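PDB 5B3V: biliverdin reductase from Synechocystis sp., which probably catalyses the NADPH-dependent reduction of biliverdin IX alpha to bilirubin, as biliverdin reductases do. Local coordinates for residues 159-164 and 242-247. Sequence-based numbering, arbitrary orientation.
Sequences STIMGQ and EVFHQN. With BLA (biliverdine IX alpha), chain F.
In the mixed sheet of the C-terminal domain, strand 153-163 runs between strands 233-241 and 248-255, and the loop joining those two neighbours, residues 242-247, passes round its end. Ile161 and Phe244 make the apolar part of this contact. Ile161 holds CG2 anti to its backbone N (CG1 at chi1 -73°), which sends that methyl toward the loop; it meets Phe244 CB at 3.7 Å and reaches the ring obliquely, the two side chains crossing at about a right angle. Phe244 also touches Leu221 of strand 217-228. Asn247 supplies the hydrogen bond between the segments: its OD1 accepts from Gly163 N at 3.0 Å, with the donor 36° out of the carbonyl plane. Here a side-chain amide takes a strand N-H just past Ile161, whose own backbone pairs with Glu248. Gly163 CA lies 3.6 Å from Phe244 O, a CA-H...O contact. At the far end, Glu242 CG lies 3.5 Å from Gln164 O, while its carboxylate turns to Arg218 and to the backbone N of Ala167.

The opposite side of the strand faces the pigment. Met162 bends at chi2 (74°), which puts SD 3.2 Å from O2D of biliverdin, a propionate oxygen, with CG near the pyrrole atom C4A; a second bend at chi3 sets the place of CE. Cut back to alanine, Met162 would probably leave the propionate without its thioether neighbour and open a gap beside the pigment. The strand thus separates two chemistries: the loop covers one side through apolar contact and the Asn247 amide, while Met162, pointing away from the loop, lies against biliverdin on the other.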
loop_
_atom_site.group_PDB
_atom_site.type_symbol
_atom_site.label_atom_id
_atom_site.label_comp_id
_atom_site.label_asym_id
_atom_site.label_seq_id
_atom_site.Cartn_x
_atom_site.Cartn_y
_atom_site.Cartn_z
ATOM N N SER A 159 5.503 14.908 -1.958
ATOM C CA SER A 159 4.178 15.514 -1.973
ATOM C C SER A 159 3.300 14.801 -2.991
ATOM O O SER A 159 3.686 14.655 -4.157
ATOM C CB SER A 159 4.259 17.007 -2.305
ATOM O OG SER A 159 3.010 17.508 -2.756
ATOM N N THR A 160 2.129 14.351 -2.547
ATOM C CA THR A 160 1.106 13.793 -3.426
ATOM C C THR A 160 -0.201 14.505 -3.111
ATOM O O THR A 160 -0.744 14.349 -2.013
ATOM C CB THR A 160 0.956 12.280 -3.244
ATOM O OG1 THR A 160 0.461 12.000 -1.929
ATOM C CG2 THR A 160 2.286 11.573 -3.437
ATOM N N ILE A 161 -0.700 15.288 -4.062
ATOM C CA ILE A 161 -1.944 16.028 -3.888
ATOM C C ILE A 161 -2.899 15.615 -4.999
ATOM O O ILE A 161 -2.618 15.840 -6.183
ATOM C CB ILE A 161 -1.715 17.548 -3.873
ATOM C CG1 ILE A 161 -1.049 17.948 -2.552
ATOM C CG2 ILE A 161 -3.028 18.284 -4.054
ATOM C CD1 ILE A 161 -0.575 19.383 -2.480
ATOM N N MET A 162 -4.019 15.001 -4.615
ATOM C CA MET A 162 -5.001 14.427 -5.535
ATOM C C MET A 162 -6.314 15.201 -5.418
ATOM O O MET A 162 -7.249 14.765 -4.742
ATOM C CB MET A 162 -5.210 12.910 -5.232
ATOM C CG MET A 162 -4.059 11.999 -5.657
ATOM S SD MET A 162 -2.584 12.083 -4.617
ATOM C CE MET A 162 -3.298 11.951 -2.980
ATOM N N GLY A 163 -6.392 16.343 -6.095
ATOM C CA GLY A 163 -7.630 17.108 -6.102
ATOM C C GLY A 163 -8.768 16.324 -6.738
ATOM O O GLY A 163 -8.607 15.682 -7.778
ATOM N N GLN A 164 -9.934 16.375 -6.094
ATOM C CA GLN A 164 -11.122 15.688 -6.597
ATOM C C GLN A 164 -12.352 16.492 -6.202
ATOM O O GLN A 164 -12.687 16.576 -5.018
ATOM C CB GLN A 164 -11.202 14.260 -6.063
ATOM C CG GLN A 164 -12.279 13.422 -6.728
ATOM C CD GLN A 164 -12.052 11.935 -6.550
ATOM O OE1 GLN A 164 -11.272 11.511 -5.698
ATOM N NE2 GLN A 164 -12.733 11.132 -7.361
ATOM N N GLU A 242 -11.715 18.138 -2.313
ATOM C CA GLU A 242 -12.331 19.266 -3.000
ATOM C C GLU A 242 -11.548 20.569 -2.872
ATOM O O GLU A 242 -11.703 21.446 -3.728
ATOM C CB GLU A 242 -13.754 19.477 -2.479
ATOM C CG GLU A 242 -14.755 18.420 -2.933
ATOM C CD GLU A 242 -16.112 18.568 -2.262
ATOM O OE1 GLU A 242 -16.297 19.534 -1.493
ATOM O OE2 GLU A 242 -16.996 17.718 -2.505
ATOM N N VAL A 243 -10.728 20.738 -1.829
ATOM C CA VAL A 243 -10.069 22.025 -1.611
ATOM C C VAL A 243 -8.739 22.143 -2.336
ATOM O O VAL A 243 -8.069 23.178 -2.212
ATOM C CB VAL A 243 -9.840 22.303 -0.113
ATOM C CG1 VAL A 243 -11.167 22.384 0.620
ATOM C CG2 VAL A 243 -8.941 21.238 0.492
ATOM N N PHE A 244 -8.330 21.126 -3.086
ATOM C CA PHE A 244 -7.041 21.130 -3.764
ATOM C C PHE A 244 -7.244 21.415 -5.246
ATOM O O PHE A 244 -7.949 20.672 -5.938
ATOM C CB PHE A 244 -6.316 19.803 -3.557
ATOM C CG PHE A 244 -5.995 19.513 -2.120
ATOM C CD1 PHE A 244 -4.961 20.174 -1.480
ATOM C CD2 PHE A 244 -6.732 18.584 -1.406
ATOM C CE1 PHE A 244 -4.663 19.906 -0.155
ATOM C CE2 PHE A 244 -6.439 18.315 -0.082
ATOM C CZ PHE A 244 -5.404 18.976 0.544
ATOM N N HIS A 245 -6.614 22.483 -5.729
ATOM C CA HIS A 245 -6.767 22.926 -7.104
ATOM C C HIS A 245 -5.536 22.666 -7.956
ATOM O O HIS A 245 -5.546 22.995 -9.146
ATOM C CB HIS A 245 -7.118 24.417 -7.132
ATOM C CG HIS A 245 -8.476 24.717 -6.579
ATOM N ND1 HIS A 245 -8.729 24.771 -5.225
ATOM C CD2 HIS A 245 -9.658 24.954 -7.195
ATOM C CE1 HIS A 245 -10.007 25.033 -5.031
ATOM N NE2 HIS A 245 -10.593 25.155 -6.209
ATOM N N GLN A 246 -4.488 22.073 -7.392
ATOM C CA GLN A 246 -3.276 21.784 -8.144
ATOM C C GLN A 246 -2.727 20.437 -7.708
ATOM O O GLN A 246 -2.324 20.273 -6.553
ATOM C CB GLN A 246 -2.225 22.874 -7.943
ATOM C CG GLN A 246 -1.036 22.728 -8.864
ATOM C CD GLN A 246 0.272 23.023 -8.170
ATOM O OE1 GLN A 246 0.324 23.154 -6.948
ATOM N NE2 GLN A 246 1.344 23.120 -8.949
ATOM N N ASN A 247 -2.697 19.483 -8.632
ATOM C CA ASN A 247 -2.150 18.171 -8.334
ATOM C C ASN A 247 -0.629 18.222 -8.278
ATOM O O ASN A 247 0.012 19.060 -8.918
ATOM C CB ASN A 247 -2.597 17.148 -9.376
ATOM C CG ASN A 247 -4.083 16.891 -9.330
ATOM O OD1 ASN A 247 -4.769 17.319 -8.402
ATOM N ND2 ASN A 247 -4.590 16.177 -10.325
HETATM C CHA BLA F . -3.004 6.730 -6.978
HETATM N NA BLA F . -4.677 8.319 -8.048
HETATM C C1A BLA F . -4.314 7.572 -6.999
HETATM C C2A BLA F . -5.241 7.683 -6.004
HETATM C C3A BLA F . -6.168 8.517 -6.480
HETATM C C4A BLA F . -5.832 8.879 -7.697
HETATM C CMA BLA F . -7.458 9.059 -5.877
HETATM C CAA BLA F . -5.139 6.965 -4.610
HETATM C CBA BLA F . -6.363 6.504 -3.735
HETATM C CGA BLA F . -7.399 7.471 -3.111
HETATM O O1A BLA F . -7.076 8.050 -2.049
HETATM O O2A BLA F . -8.542 7.496 -3.623
HETATM C CHB BLA F . -6.740 9.853 -8.446
HETATM N NB BLA F . -5.761 9.592 -10.794
HETATM C C1B BLA F . -6.780 9.766 -9.960
HETATM C C2B BLA F . -7.913 9.918 -10.627
HETATM C C3B BLA F . -7.618 9.806 -11.930
HETATM C C4B BLA F . -6.300 9.615 -12.016
HETATM C CMB BLA F . -9.249 10.142 -9.893
HETATM O OB BLA F . -5.558 9.455 -13.144
HETATM C CAB BLA F . -8.377 9.875 -13.039
HETATM C CBB BLA F . -9.888 10.136 -12.967
HETATM N NC BLA F . -3.910 6.637 -12.417
HETATM C C1C BLA F . -4.722 6.549 -13.476
HETATM C C2C BLA F . -3.998 6.219 -14.538
HETATM C C3C BLA F . -2.730 6.090 -14.173
HETATM C C4C BLA F . -2.680 6.350 -12.845
HETATM C CMC BLA F . -4.537 6.011 -15.961
HETATM O OC BLA F . -6.061 6.778 -13.410
HETATM C CAC BLA F . -1.805 5.750 -15.092
HETATM C CBC BLA F . -0.329 5.571 -14.725
HETATM C CHD BLA F . -1.444 6.344 -11.930
HETATM N ND BLA F . -2.647 6.469 -9.554
HETATM C C1D BLA F . -1.601 6.530 -10.403
HETATM C C2D BLA F . -0.514 6.772 -9.708
HETATM C C3D BLA F . -0.822 6.907 -8.435
HETATM C C4D BLA F . -2.159 6.709 -8.310
HETATM C CMD BLA F . 0.895 6.910 -10.296
HETATM C CAD BLA F . 0.356 7.173 -7.468
HETATM C CBD BLA F . 0.136 7.679 -6.037
HETATM C CGD BLA F . -0.495 9.054 -5.929
HETATM O O1D BLA F . -0.280 9.862 -6.856
HETATM O O2D BLA F . -1.094 9.292 -4.859
#